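Local coordinates for probable zinc protease PqqL (Escherichia coli, PDB 6OFT), which probably acts as a zinc-dependent metalloendopeptidase of the M16 family, here represented by the first half of the periplasmic protein, at residues 273-278 / 410-415; 278-283 / 316-321; 283-288 / 359-364; 292-297 / 339-344. All coordinates share one frame; numbering follows the deposited sequence.

Interaction 1 of 4, residues 273-278 / 410-415; sequences SFIEQA and QQITVQ
Two aliphatic contacts carry the join between Ile275 and Ala278 of segment 273-278 and Ile412 of segment 410-415. The methyl of Ala278, CB, meets the end of the Ile412 chain at CD1, 3.7 Å away, while CG2 of Ile275 lies 4.1 Å from CG1 of Ile412; these two isoleucines run past each other in opposite directions. With CG1 of Ile412 anti to its carbonyl carbon (chi1 -57°), the longer branch reaches the helix, where Glu279 and Met282 also touch this residue.

A second kind of contact sets a methyl against an amide. Ile275 CD1 sits 3.4 Å from OE1 and 3.5 Å from NE2 of Gln411, so it meets the carboxamide as a whole, the two side chains crossing at about a right angle. This is van der Waals contact, since a methyl offers the amide no polar partner.

Polar bonding lies around the contact: Thr413 caps the helix that follows, and the backbone O of Ile412 accepts a hydrogen bond from Lys359 NZ. Across the two segments the adhesion is therefore dispersive and shape-dependent, with the buried Ile412 and Ala278 on the inner side and the exposed Gln411 covering Ile275 on the outer one.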
loop_
_atom_site.group_PDB
_atom_site.type_symbol
_atom_site.label_atom_id
_atom_site.label_comp_id
_atom_site.label_asym_id
_atom_site.label_seq_id
_atom_site.Cartn_x
_atom_site.Cartn_y
_atom_site.Cartn_z
ATOM N N SER A 273 -18.223 -0.646 -8.497
ATOM C CA SER A 273 -17.035 -0.264 -7.718
ATOM C C SER A 273 -15.804 -0.024 -8.616
ATOM O O SER A 273 -14.960 0.795 -8.267
ATOM C CB SER A 273 -16.763 -1.244 -6.579
ATOM O OG SER A 273 -16.526 -2.565 -7.038
ATOM N N PHE A 274 -15.756 -0.650 -9.807
ATOM C CA PHE A 274 -14.698 -0.397 -10.789
ATOM C C PHE A 274 -14.832 1.065 -11.271
ATOM O O PHE A 274 -13.826 1.755 -11.388
ATOM C CB PHE A 274 -14.797 -1.367 -11.994
ATOM C CG PHE A 274 -13.722 -1.189 -13.050
ATOM C CD1 PHE A 274 -13.880 -0.267 -14.082
ATOM C CD2 PHE A 274 -12.554 -1.939 -13.010
ATOM C CE1 PHE A 274 -12.885 -0.100 -15.056
ATOM C CE2 PHE A 274 -11.554 -1.763 -13.977
ATOM C CZ PHE A 274 -11.729 -0.851 -14.997
ATOM N N ILE A 275 -16.075 1.520 -11.539
ATOM C CA ILE A 275 -16.381 2.876 -12.004
ATOM C C ILE A 275 -16.052 3.902 -10.919
ATOM O O ILE A 275 -15.443 4.922 -11.233
ATOM C CB ILE A 275 -17.845 3.012 -12.530
ATOM C CG1 ILE A 275 -18.051 2.210 -13.832
ATOM C CG2 ILE A 275 -18.240 4.496 -12.729
ATOM C CD1 ILE A 275 -19.506 1.805 -14.099
ATOM N N GLU A 276 -16.467 3.642 -9.661
ATOM C CA GLU A 276 -16.209 4.528 -8.514
ATOM C C GLU A 276 -14.711 4.793 -8.355
ATOM O O GLU A 276 -14.317 5.951 -8.212
ATOM C CB GLU A 276 -16.816 3.951 -7.225
ATOM C CG GLU A 276 -16.462 4.714 -5.950
ATOM C CD GLU A 276 -17.601 5.419 -5.237
ATOM O OE1 GLU A 276 -18.730 4.878 -5.225
ATOM O OE2 GLU A 276 -17.357 6.511 -4.672
ATOM N N GLN A 277 -13.881 3.735 -8.411
ATOM C CA GLN A 277 -12.423 3.865 -8.270
ATOM C C GLN A 277 -11.852 4.619 -9.458
ATOM O O GLN A 277 -10.963 5.449 -9.273
ATOM C CB GLN A 277 -11.749 2.480 -8.123
ATOM C CG GLN A 277 -10.241 2.515 -7.747
ATOM C CD GLN A 277 -9.257 2.735 -8.893
ATOM O OE1 GLN A 277 -9.594 2.664 -10.079
ATOM N NE2 GLN A 277 -7.993 3.000 -8.563
ATOM N N ALA A 278 -12.334 4.312 -10.677
ATOM C CA ALA A 278 -11.871 4.967 -11.906
ATOM C C ALA A 278 -12.170 6.481 -11.895
ATOM O O ALA A 278 -11.381 7.258 -12.418
ATOM C CB ALA A 278 -12.503 4.314 -13.127
ATOM N N GLN A 410 -17.180 4.596 -20.360
ATOM C CA GLN A 410 -18.146 5.401 -21.119
ATOM C C GLN A 410 -19.281 5.921 -20.197
ATOM O O GLN A 410 -19.994 6.860 -20.552
ATOM C CB GLN A 410 -18.643 4.692 -22.398
ATOM C CG GLN A 410 -19.459 3.420 -22.202
ATOM C CD GLN A 410 -19.372 2.451 -23.369
ATOM O OE1 GLN A 410 -18.291 2.116 -23.878
ATOM N NE2 GLN A 410 -20.513 1.941 -23.794
ATOM N N GLN A 411 -19.361 5.378 -18.971
ATOM C CA GLN A 411 -20.277 5.841 -17.925
ATOM C C GLN A 411 -19.660 7.041 -17.158
ATOM O O GLN A 411 -20.347 7.687 -16.365
ATOM C CB GLN A 411 -20.599 4.692 -16.949
ATOM C CG GLN A 411 -21.651 3.756 -17.515
ATOM C CD GLN A 411 -21.873 2.577 -16.631
ATOM O OE1 GLN A 411 -22.467 2.684 -15.558
ATOM N NE2 GLN A 411 -21.391 1.424 -17.060
ATOM N N ILE A 412 -18.363 7.319 -17.384
ATOM C CA ILE A 412 -17.662 8.443 -16.740
ATOM C C ILE A 412 -17.757 9.655 -17.650
ATOM O O ILE A 412 -17.274 9.619 -18.782
ATOM C CB ILE A 412 -16.204 8.073 -16.360
ATOM C CG1 ILE A 412 -16.195 6.822 -15.435
ATOM C CG2 ILE A 412 -15.458 9.285 -15.718
ATOM C CD1 ILE A 412 -14.849 6.181 -15.249
ATOM N N THR A 413 -18.432 10.709 -17.183
ATOM C CA THR A 413 -18.627 11.923 -17.981
ATOM C C THR A 413 -18.079 13.133 -17.256
ATOM O O THR A 413 -17.710 13.047 -16.088
ATOM C CB THR A 413 -20.118 12.136 -18.325
ATOM O OG1 THR A 413 -20.860 12.308 -17.119
ATOM C CG2 THR A 413 -20.705 11.019 -19.190
ATOM N N VAL A 414 -18.045 14.275 -17.956
ATOM C CA VAL A 414 -17.657 15.563 -17.408
ATOM C C VAL A 414 -18.681 15.919 -16.305
ATOM O O VAL A 414 -18.300 16.475 -15.277
ATOM C CB VAL A 414 -17.612 16.581 -18.574
ATOM C CG1 VAL A 414 -18.023 17.982 -18.144
ATOM C CG2 VAL A 414 -16.233 16.575 -19.227
ATOM N N GLN A 415 -19.960 15.511 -16.495
ATOM C CA GLN A 415 -21.048 15.723 -15.528
ATOM C C GLN A 415 -20.935 14.799 -14.322
ATOM O O GLN A 415 -21.186 15.247 -13.199
ATOM C CB GLN A 415 -22.436 15.576 -16.193
ATOM C CG GLN A 415 -22.741 16.689 -17.204
ATOM C CD GLN A 415 -22.166 16.425 -18.575
ATOM O OE1 GLN A 415 -21.665 15.339 -18.882
ATOM N NE2 GLN A 415 -22.212 17.422 -19.431
#

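Interaction 2 of 4, residues 278-283 / 316-321; sequences AEWSML and DYQSLF
The amide nitrogen NE2 of Gln318 is hydrogen-bonded to the backbone O of Pro264, and the group held there lies beside the indole of Trp280. NE2 comes 4.1 Å from CD1 of Trp280, an oblique approach that amounts to packing. The amide plane is turned 76° from that of the ring. Gln318 places CG between its backbone N and carbonyl carbon (chi1 69°), then runs extended from the strand toward the helix, which brings the amide to the pyrrole end of the indole.

Leu320, two residues further along the strand, supplies the apolar contact, closer than that of the amide. Its CD2 methyl lies 3.6 Å from CE3 on the benzene part of Trp280, again obliquely, and the two side chains cross at about a right angle. Gln318 and Leu320 thus support separate parts of one indole from the same side of the strand. Trp280 has CG anti to its carbonyl carbon (chi1 -68°), a torsion that carries the broad ring system across the distance between backbones, where the CA atoms of Trp280 and Leu320 are 8.5 Å apart. The indole NE1 makes a weak hydrogen bond to Glu276 OE2, one turn earlier on the helix.

Leu263 of the adjacent strand touches Trp280, Gln318 and Leu320, while Lys420 and Leu424 of helix 414-425 also meet the indole. Trp280 is therefore a large wedge between layers, in the manner of the alpha/beta sandwich of M16 domains, where helices pack on one face of a mixed beta-sheet; here helix 271-296 lies against strand 317-326.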
loop_
_atom_site.group_PDB
_atom_site.type_symbol
_atom_site.label_atom_id
_atom_site.label_comp_id
_atom_site.label_asym_id
_atom_site.label_seq_id
_atom_site.Cartn_x
_atom_site.Cartn_y
_atom_site.Cartn_z
ATOM N N ALA A 278 -12.334 4.312 -10.677
ATOM C CA ALA A 278 -11.871 4.967 -11.906
ATOM C C ALA A 278 -12.170 6.481 -11.895
ATOM O O ALA A 278 -11.381 7.258 -12.418
ATOM C CB ALA A 278 -12.503 4.314 -13.127
ATOM N N GLU A 279 -13.295 6.888 -11.297
ATOM C CA GLU A 279 -13.660 8.306 -11.191
ATOM C C GLU A 279 -12.728 9.062 -10.237
ATOM O O GLU A 279 -12.336 10.174 -10.571
ATOM C CB GLU A 279 -15.132 8.491 -10.806
ATOM C CG GLU A 279 -16.073 8.149 -11.954
ATOM C CD GLU A 279 -17.521 8.556 -11.776
ATOM O OE1 GLU A 279 -18.000 8.584 -10.623
ATOM O OE2 GLU A 279 -18.188 8.826 -12.800
ATOM N N TRP A 280 -12.344 8.461 -9.078
ATOM C CA TRP A 280 -11.396 9.126 -8.162
ATOM C C TRP A 280 -10.025 9.237 -8.806
ATOM O O TRP A 280 -9.383 10.270 -8.674
ATOM C CB TRP A 280 -11.274 8.425 -6.792
ATOM C CG TRP A 280 -12.498 8.494 -5.931
ATOM C CD1 TRP A 280 -13.196 7.438 -5.423
ATOM C CD2 TRP A 280 -13.193 9.680 -5.505
ATOM N NE1 TRP A 280 -14.285 7.887 -4.710
ATOM C CE2 TRP A 280 -14.311 9.260 -4.749
ATOM C CE3 TRP A 280 -12.976 11.065 -5.689
ATOM C CZ2 TRP A 280 -15.209 10.170 -4.168
ATOM C CZ3 TRP A 280 -13.877 11.966 -5.140
ATOM C CH2 TRP A 280 -14.970 11.521 -4.377
ATOM N N SER A 281 -9.593 8.177 -9.512
ATOM C CA SER A 281 -8.321 8.076 -10.226
ATOM C C SER A 281 -8.244 9.110 -11.349
ATOM O O SER A 281 -7.192 9.713 -11.556
ATOM C CB SER A 281 -8.157 6.670 -10.798
ATOM O OG SER A 281 -6.975 6.562 -11.574
ATOM N N MET A 282 -9.362 9.312 -12.069
ATOM C CA MET A 282 -9.423 10.282 -13.156
ATOM C C MET A 282 -9.426 11.705 -12.657
ATOM O O MET A 282 -8.742 12.520 -13.259
ATOM C CB MET A 282 -10.578 10.004 -14.099
ATOM C CG MET A 282 -10.191 8.957 -15.110
ATOM S SD MET A 282 -11.504 8.597 -16.241
ATOM C CE MET A 282 -10.875 7.133 -16.951
ATOM N N LEU A 283 -10.118 11.991 -11.523
ATOM C CA LEU A 283 -10.122 13.327 -10.909
ATOM C C LEU A 283 -8.703 13.719 -10.516
ATOM O O LEU A 283 -8.289 14.848 -10.772
ATOM C CB LEU A 283 -11.056 13.397 -9.691
ATOM C CG LEU A 283 -12.551 13.598 -9.962
ATOM C CD1 LEU A 283 -13.329 13.564 -8.682
ATOM C CD2 LEU A 283 -12.838 14.925 -10.693
ATOM N N ASP A 316 -10.586 0.083 5.105
ATOM C CA ASP A 316 -11.830 0.620 4.528
ATOM C C ASP A 316 -11.749 2.090 4.100
ATOM O O ASP A 316 -12.782 2.671 3.779
ATOM C CB ASP A 316 -12.941 0.485 5.586
ATOM C CG ASP A 316 -12.720 1.283 6.871
ATOM O OD1 ASP A 316 -11.580 1.749 7.100
ATOM O OD2 ASP A 316 -13.689 1.444 7.643
ATOM N N TYR A 317 -10.555 2.709 4.174
ATOM C CA TYR A 317 -10.413 4.147 4.009
ATOM C C TYR A 317 -9.204 4.624 3.253
ATOM O O TYR A 317 -8.141 4.002 3.280
ATOM C CB TYR A 317 -10.422 4.813 5.405
ATOM C CG TYR A 317 -11.611 5.716 5.670
ATOM C CD1 TYR A 317 -12.888 5.185 5.854
ATOM C CD2 TYR A 317 -11.449 7.090 5.813
ATOM C CE1 TYR A 317 -13.973 6.002 6.168
ATOM C CE2 TYR A 317 -12.527 7.919 6.117
ATOM C CZ TYR A 317 -13.790 7.371 6.284
ATOM O OH TYR A 317 -14.862 8.182 6.584
ATOM N N GLN A 318 -9.362 5.796 2.634
ATOM C CA GLN A 318 -8.325 6.450 1.855
ATOM C C GLN A 318 -8.254 7.960 2.090
ATOM O O GLN A 318 -9.190 8.584 2.608
ATOM C CB GLN A 318 -8.563 6.190 0.356
ATOM C CG GLN A 318 -9.794 6.893 -0.241
ATOM C CD GLN A 318 -10.005 6.550 -1.687
ATOM O OE1 GLN A 318 -9.073 6.574 -2.482
ATOM N NE2 GLN A 318 -11.235 6.235 -2.069
ATOM N N SER A 319 -7.151 8.541 1.644
ATOM C CA SER A 319 -6.988 9.976 1.606
ATOM C C SER A 319 -6.658 10.405 0.204
ATOM O O SER A 319 -5.818 9.795 -0.466
ATOM C CB SER A 319 -5.918 10.470 2.566
ATOM O OG SER A 319 -5.920 11.890 2.556
ATOM N N LEU A 320 -7.329 11.456 -0.245
ATOM C CA LEU A 320 -7.063 12.095 -1.520
ATOM C C LEU A 320 -6.458 13.451 -1.183
ATOM O O LEU A 320 -7.100 14.258 -0.507
ATOM C CB LEU A 320 -8.358 12.270 -2.319
ATOM C CG LEU A 320 -8.589 11.363 -3.515
ATOM C CD1 LEU A 320 -8.933 9.961 -3.078
ATOM C CD2 LEU A 320 -9.737 11.881 -4.340
ATOM N N PHE A 321 -5.205 13.687 -1.598
ATOM C CA PHE A 321 -4.564 14.977 -1.351
ATOM C C PHE A 321 -4.171 15.727 -2.625
ATOM O O PHE A 321 -3.894 15.112 -3.656
ATOM C CB PHE A 321 -3.372 14.861 -0.397
ATOM C CG PHE A 321 -2.183 14.061 -0.868
ATOM C CD1 PHE A 321 -1.135 14.676 -1.543
ATOM C CD2 PHE A 321 -2.080 12.702 -0.583
ATOM C CE1 PHE A 321 -0.030 13.938 -1.973
ATOM C CE2 PHE A 321 -0.963 11.970 -0.991
ATOM C CZ PHE A 321 0.064 12.598 -1.664
#

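Interaction 3 of 4, residues 283-288 / 359-364; sequences LVQLFN and KSTRLT
Gln285 extends from segment 283-288 to Arg362 of segment 359-364, and their side chains bridge helices whose nearest CA atoms, those of these same two residues, are 10.3 Å apart. The glutamine starts with CG trans to the backbone N (chi1 -175°) and stays extended beyond it, projecting its amide straight at the second helix. There OE1 accepts a hydrogen bond of 2.8 Å from Arg362 NH1, bent to 146° at the hydrogen. The amide and guanidinium planes are only 20° apart, so the groups meet nearly coplanar, with OE1 at the edge of the guanidinium. Arg362 bends at chi3, and this turn brings its CD to 3.1 Å from the same OE1, packing the methylene beside the oxygen. Thr361 lies further off at the margin of the contact.

The guanidinium has a second anchor on the first helix, since NH2 is hydrogen-bonded to Ser281 OG, one turn before Gln285. A leucine in place of Arg362 would probably leave both Gln285 OE1 and Ser281 OG without this partner and remove the polar tie between the helices.

Trp409 touches Arg362 as well. On other sides of helix 271-296, Leu283 and Leu286 pack on Leu417 of helix 414-425, Val284 and Phe287 rest on Ala308 of strand 303-314, and Phe287 also meets helix 331-348; helix 352-371 lies along a further side of helix 271-296, near the surface.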
loop_
_atom_site.group_PDB
_atom_site.type_symbol
_atom_site.label_atom_id
_atom_site.label_comp_id
_atom_site.label_asym_id
_atom_site.label_seq_id
_atom_site.Cartn_x
_atom_site.Cartn_y
_atom_site.Cartn_z
ATOM N N LEU A 283 -10.118 11.991 -11.523
ATOM C CA LEU A 283 -10.122 13.327 -10.909
ATOM C C LEU A 283 -8.703 13.719 -10.516
ATOM O O LEU A 283 -8.289 14.848 -10.772
ATOM C CB LEU A 283 -11.056 13.397 -9.691
ATOM C CG LEU A 283 -12.551 13.598 -9.962
ATOM C CD1 LEU A 283 -13.329 13.564 -8.682
ATOM C CD2 LEU A 283 -12.838 14.925 -10.693
ATOM N N VAL A 284 -7.949 12.753 -9.946
ATOM C CA VAL A 284 -6.549 12.873 -9.518
ATOM C C VAL A 284 -5.679 13.148 -10.753
ATOM O O VAL A 284 -4.937 14.138 -10.766
ATOM C CB VAL A 284 -6.115 11.604 -8.701
ATOM C CG1 VAL A 284 -4.605 11.370 -8.730
ATOM C CG2 VAL A 284 -6.627 11.664 -7.266
ATOM N N GLN A 285 -5.819 12.320 -11.808
ATOM C CA GLN A 285 -5.052 12.492 -13.040
ATOM C C GLN A 285 -5.336 13.825 -13.741
ATOM O O GLN A 285 -4.397 14.468 -14.206
ATOM C CB GLN A 285 -5.253 11.323 -14.020
ATOM C CG GLN A 285 -4.339 11.450 -15.259
ATOM C CD GLN A 285 -4.260 10.216 -16.118
ATOM O OE1 GLN A 285 -4.711 9.131 -15.737
ATOM N NE2 GLN A 285 -3.666 10.360 -17.301
ATOM N N LEU A 286 -6.613 14.234 -13.818
ATOM C CA LEU A 286 -7.000 15.482 -14.476
ATOM C C LEU A 286 -6.373 16.694 -13.780
ATOM O O LEU A 286 -5.872 17.591 -14.462
ATOM C CB LEU A 286 -8.523 15.595 -14.566
ATOM C CG LEU A 286 -9.213 14.738 -15.641
ATOM C CD1 LEU A 286 -10.659 14.518 -15.291
ATOM C CD2 LEU A 286 -9.111 15.376 -17.020
ATOM N N PHE A 287 -6.333 16.679 -12.425
ATOM C CA PHE A 287 -5.696 17.725 -11.626
ATOM C C PHE A 287 -4.207 17.802 -12.013
ATOM O O PHE A 287 -3.712 18.883 -12.315
ATOM C CB PHE A 287 -5.837 17.417 -10.121
ATOM C CG PHE A 287 -5.227 18.478 -9.235
ATOM C CD1 PHE A 287 -3.869 18.445 -8.911
ATOM C CD2 PHE A 287 -6.003 19.510 -8.725
ATOM C CE1 PHE A 287 -3.307 19.420 -8.085
ATOM C CE2 PHE A 287 -5.436 20.494 -7.907
ATOM C CZ PHE A 287 -4.094 20.437 -7.593
ATOM N N ASN A 288 -3.514 16.639 -12.001
ATOM C CA ASN A 288 -2.097 16.472 -12.352
ATOM C C ASN A 288 -1.807 16.997 -13.741
ATOM O O ASN A 288 -0.839 17.732 -13.922
ATOM C CB ASN A 288 -1.678 14.989 -12.238
ATOM C CG ASN A 288 -1.609 14.520 -10.811
ATOM O OD1 ASN A 288 -1.596 15.336 -9.900
ATOM N ND2 ASN A 288 -1.558 13.203 -10.575
ATOM N N LYS A 359 -8.705 9.424 -20.963
ATOM C CA LYS A 359 -9.198 8.118 -21.390
ATOM C C LYS A 359 -8.351 7.496 -22.521
ATOM O O LYS A 359 -7.852 6.381 -22.349
ATOM C CB LYS A 359 -10.669 8.201 -21.803
ATOM C CG LYS A 359 -11.622 8.432 -20.633
ATOM C CD LYS A 359 -13.031 8.508 -21.155
ATOM C CE LYS A 359 -14.036 8.697 -20.053
ATOM N NZ LYS A 359 -15.408 8.717 -20.613
ATOM N N SER A 360 -8.175 8.211 -23.650
ATOM C CA SER A 360 -7.393 7.731 -24.797
ATOM C C SER A 360 -5.932 7.388 -24.474
ATOM O O SER A 360 -5.436 6.388 -24.998
ATOM C CB SER A 360 -7.469 8.706 -25.972
ATOM O OG SER A 360 -6.742 9.898 -25.735
ATOM N N THR A 361 -5.250 8.188 -23.629
ATOM C CA THR A 361 -3.844 7.925 -23.259
ATOM C C THR A 361 -3.710 6.740 -22.293
ATOM O O THR A 361 -2.702 6.026 -22.335
ATOM C CB THR A 361 -3.144 9.177 -22.712
ATOM O OG1 THR A 361 -3.867 9.665 -21.582
ATOM C CG2 THR A 361 -2.975 10.259 -23.761
ATOM N N ARG A 362 -4.725 6.542 -21.423
ATOM C CA ARG A 362 -4.782 5.420 -20.486
ATOM C C ARG A 362 -5.090 4.141 -21.255
ATOM O O ARG A 362 -4.428 3.135 -21.024
ATOM C CB ARG A 362 -5.814 5.666 -19.372
ATOM C CG ARG A 362 -5.293 6.514 -18.233
ATOM C CD ARG A 362 -6.422 7.079 -17.404
ATOM N NE ARG A 362 -6.930 6.106 -16.445
ATOM C CZ ARG A 362 -6.992 6.291 -15.131
ATOM N NH1 ARG A 362 -6.585 7.437 -14.591
ATOM N NH2 ARG A 362 -7.471 5.341 -14.347
ATOM N N LEU A 363 -6.042 4.193 -22.211
ATOM C CA LEU A 363 -6.372 3.038 -23.043
ATOM C C LEU A 363 -5.198 2.624 -23.932
ATOM O O LEU A 363 -5.007 1.430 -24.144
ATOM C CB LEU A 363 -7.625 3.279 -23.899
ATOM C CG LEU A 363 -8.967 3.344 -23.152
ATOM C CD1 LEU A 363 -10.062 3.869 -24.068
ATOM C CD2 LEU A 363 -9.347 1.989 -22.538
ATOM N N THR A 364 -4.414 3.603 -24.444
ATOM C CA THR A 364 -3.215 3.329 -25.261
ATOM C C THR A 364 -2.215 2.526 -24.402
ATOM O O THR A 364 -1.680 1.515 -24.868
ATOM C CB THR A 364 -2.603 4.637 -25.806
ATOM O OG1 THR A 364 -3.571 5.303 -26.612
ATOM C CG2 THR A 364 -1.325 4.400 -26.617
#

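Interaction 4 of 4, residues 292-297 / 339-344; sequences QERIQS and MAELAT
Glu341 of segment 339-344 meets Arg294 through its aliphatic part: CG lies 3.9 Å from NH2, in the plane of the guanidinium and at its edge. The two side chains cross at a slant, their guanidinium and carboxylate planes 61° apart. The nearest charged atoms, Arg294 NH2 and Glu341 OE2, remain 5.4 Å apart, too far for a salt bridge, although the opposite charges may still attract weakly.

One turn later Thr344 offers its methyl, CG2, which sits 4.2 Å from NH1 at the same guanidinium's edge. CG2 is trans to the backbone N, and OG1 on the other branch turns back to Ala340 O in a 2.7 Å hydrogen bond. That carbonyl also accepts from Thr344 N, the two donors arriving over opposite faces of its plane. A glycine in place of Thr344 would probably open a gap beside NH1 and leave Ala340 O with the backbone bond but without its hydroxyl donor.

Arg294 itself is touched by Leu300 and Tyr466. Helix 331-348 thus lies between the C-terminal half of helix 271-296, where Glu341 also packs on Phe287, Arg290 and Leu291, and helix 448-459, whose Tyr458 covers Ala340 and Ala343.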
loop_
_atom_site.group_PDB
_atom_site.type_symbol
_atom_site.label_atom_id
_atom_site.label_comp_id
_atom_site.label_asym_id
_atom_site.label_seq_id
_atom_site.Cartn_x
_atom_site.Cartn_y
_atom_site.Cartn_z
ATOM N N GLN A 292 0.524 20.278 -14.687
ATOM C CA GLN A 292 1.684 20.036 -15.546
ATOM C C GLN A 292 1.622 20.827 -16.849
ATOM O O GLN A 292 2.669 21.254 -17.337
ATOM C CB GLN A 292 1.883 18.541 -15.830
ATOM C CG GLN A 292 2.521 17.768 -14.673
ATOM C CD GLN A 292 3.865 18.324 -14.245
ATOM O OE1 GLN A 292 4.019 18.849 -13.134
ATOM N NE2 GLN A 292 4.865 18.232 -15.119
ATOM N N GLU A 293 0.404 21.038 -17.395
ATOM C CA GLU A 293 0.167 21.804 -18.624
ATOM C C GLU A 293 0.457 23.283 -18.363
ATOM O O GLU A 293 1.062 23.943 -19.212
ATOM C CB GLU A 293 -1.287 21.635 -19.104
ATOM C CG GLU A 293 -1.633 20.286 -19.719
ATOM C CD GLU A 293 -3.118 19.975 -19.874
ATOM O OE1 GLU A 293 -3.941 20.513 -19.097
ATOM O OE2 GLU A 293 -3.457 19.176 -20.777
ATOM N N ARG A 294 0.031 23.795 -17.182
ATOM C CA ARG A 294 0.256 25.178 -16.756
ATOM C C ARG A 294 1.741 25.445 -16.481
ATOM O O ARG A 294 2.239 26.515 -16.835
ATOM C CB ARG A 294 -0.610 25.533 -15.537
ATOM C CG ARG A 294 -2.097 25.659 -15.861
ATOM C CD ARG A 294 -2.874 26.330 -14.746
ATOM N NE ARG A 294 -4.031 27.053 -15.273
ATOM C CZ ARG A 294 -5.291 26.848 -14.898
ATOM N NH1 ARG A 294 -6.274 27.551 -15.444
ATOM N NH2 ARG A 294 -5.577 25.944 -13.965
ATOM N N ILE A 295 2.460 24.471 -15.893
ATOM C CA ILE A 295 3.894 24.607 -15.604
ATOM C C ILE A 295 4.712 24.578 -16.899
ATOM O O ILE A 295 5.524 25.477 -17.124
ATOM C CB ILE A 295 4.391 23.570 -14.546
ATOM C CG1 ILE A 295 3.850 23.912 -13.134
ATOM C CG2 ILE A 295 5.936 23.464 -14.523
ATOM C CD1 ILE A 295 3.834 22.739 -12.144
ATOM N N GLN A 296 4.496 23.558 -17.747
ATOM C CA GLN A 296 5.240 23.406 -18.998
ATOM C C GLN A 296 4.938 24.510 -20.014
ATOM O O GLN A 296 5.849 24.899 -20.753
ATOM C CB GLN A 296 5.069 22.008 -19.598
ATOM C CG GLN A 296 5.797 20.956 -18.767
ATOM C CD GLN A 296 5.949 19.652 -19.494
ATOM O OE1 GLN A 296 6.923 19.435 -20.224
ATOM N NE2 GLN A 296 4.992 18.752 -19.303
ATOM N N SER A 297 3.705 25.072 -20.007
ATOM C CA SER A 297 3.374 26.185 -20.903
ATOM C C SER A 297 3.993 27.524 -20.433
ATOM O O SER A 297 3.937 28.504 -21.171
ATOM C CB SER A 297 1.869 26.316 -21.115
ATOM O OG SER A 297 1.221 26.906 -20.000
ATOM N N MET A 339 -4.795 27.028 -4.447
ATOM C CA MET A 339 -6.122 27.615 -4.257
ATOM C C MET A 339 -6.775 27.989 -5.587
ATOM O O MET A 339 -7.978 27.776 -5.762
ATOM C CB MET A 339 -6.002 28.871 -3.375
ATOM C CG MET A 339 -7.191 29.092 -2.465
ATOM S SD MET A 339 -7.324 27.822 -1.178
ATOM C CE MET A 339 -5.921 28.289 -0.108
ATOM N N ALA A 340 -5.987 28.591 -6.501
ATOM C CA ALA A 340 -6.423 29.029 -7.828
ATOM C C ALA A 340 -6.871 27.839 -8.662
ATOM O O ALA A 340 -7.927 27.926 -9.280
ATOM C CB ALA A 340 -5.290 29.755 -8.537
ATOM N N GLU A 341 -6.112 26.708 -8.632
ATOM C CA GLU A 341 -6.471 25.510 -9.397
ATOM C C GLU A 341 -7.710 24.808 -8.835
ATOM O O GLU A 341 -8.533 24.338 -9.610
ATOM C CB GLU A 341 -5.297 24.529 -9.541
ATOM C CG GLU A 341 -5.459 23.644 -10.776
ATOM C CD GLU A 341 -4.663 22.354 -10.850
ATOM O OE1 GLU A 341 -3.455 22.375 -10.522
ATOM O OE2 GLU A 341 -5.242 21.322 -11.263
ATOM N N LEU A 342 -7.839 24.740 -7.510
ATOM C CA LEU A 342 -8.989 24.099 -6.863
ATOM C C LEU A 342 -10.279 24.893 -7.118
ATOM O O LEU A 342 -11.311 24.294 -7.399
ATOM C CB LEU A 342 -8.755 23.891 -5.348
ATOM C CG LEU A 342 -7.658 22.907 -4.909
ATOM C CD1 LEU A 342 -7.392 23.051 -3.424
ATOM C CD2 LEU A 342 -8.019 21.449 -5.231
ATOM N N ALA A 343 -10.204 26.233 -7.056
ATOM C CA ALA A 343 -11.338 27.120 -7.310
ATOM C C ALA A 343 -11.752 27.120 -8.794
ATOM O O ALA A 343 -12.948 27.198 -9.081
ATOM C CB ALA A 343 -11.015 28.532 -6.855
ATOM N N THR A 344 -10.778 27.012 -9.728
ATOM C CA THR A 344 -11.047 26.953 -11.178
ATOM C C THR A 344 -11.905 25.700 -11.508
ATOM O O THR A 344 -12.880 25.801 -12.260
ATOM C CB THR A 344 -9.727 27.050 -11.983
ATOM O OG1 THR A 344 -9.082 28.280 -11.651
ATOM C CG2 THR A 344 -9.953 27.014 -13.493
#

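Helix 271-296 is common to all four contacts, which follow one another along it from the N-terminal side. Interaction 1 closes the widest loop, reaching forward to 410-415, and the other three lie within that span. Interaction 2 closes the shortest, where strand 317-326 returns to the helix; interaction 4 closes the next at helix 331-348, and interaction 3 a longer one at helix 352-371. Interaction 2 crosses both 3 and 4 along the chain, whereas interaction 4 falls within the loop of interaction 3. Neighbouring contacts interlock: Met282 packs on Lys359 and Arg362, Leu320 on Val284, and Phe287 on Leu342. Together they fasten one long helix to the sheet and to the helices around it.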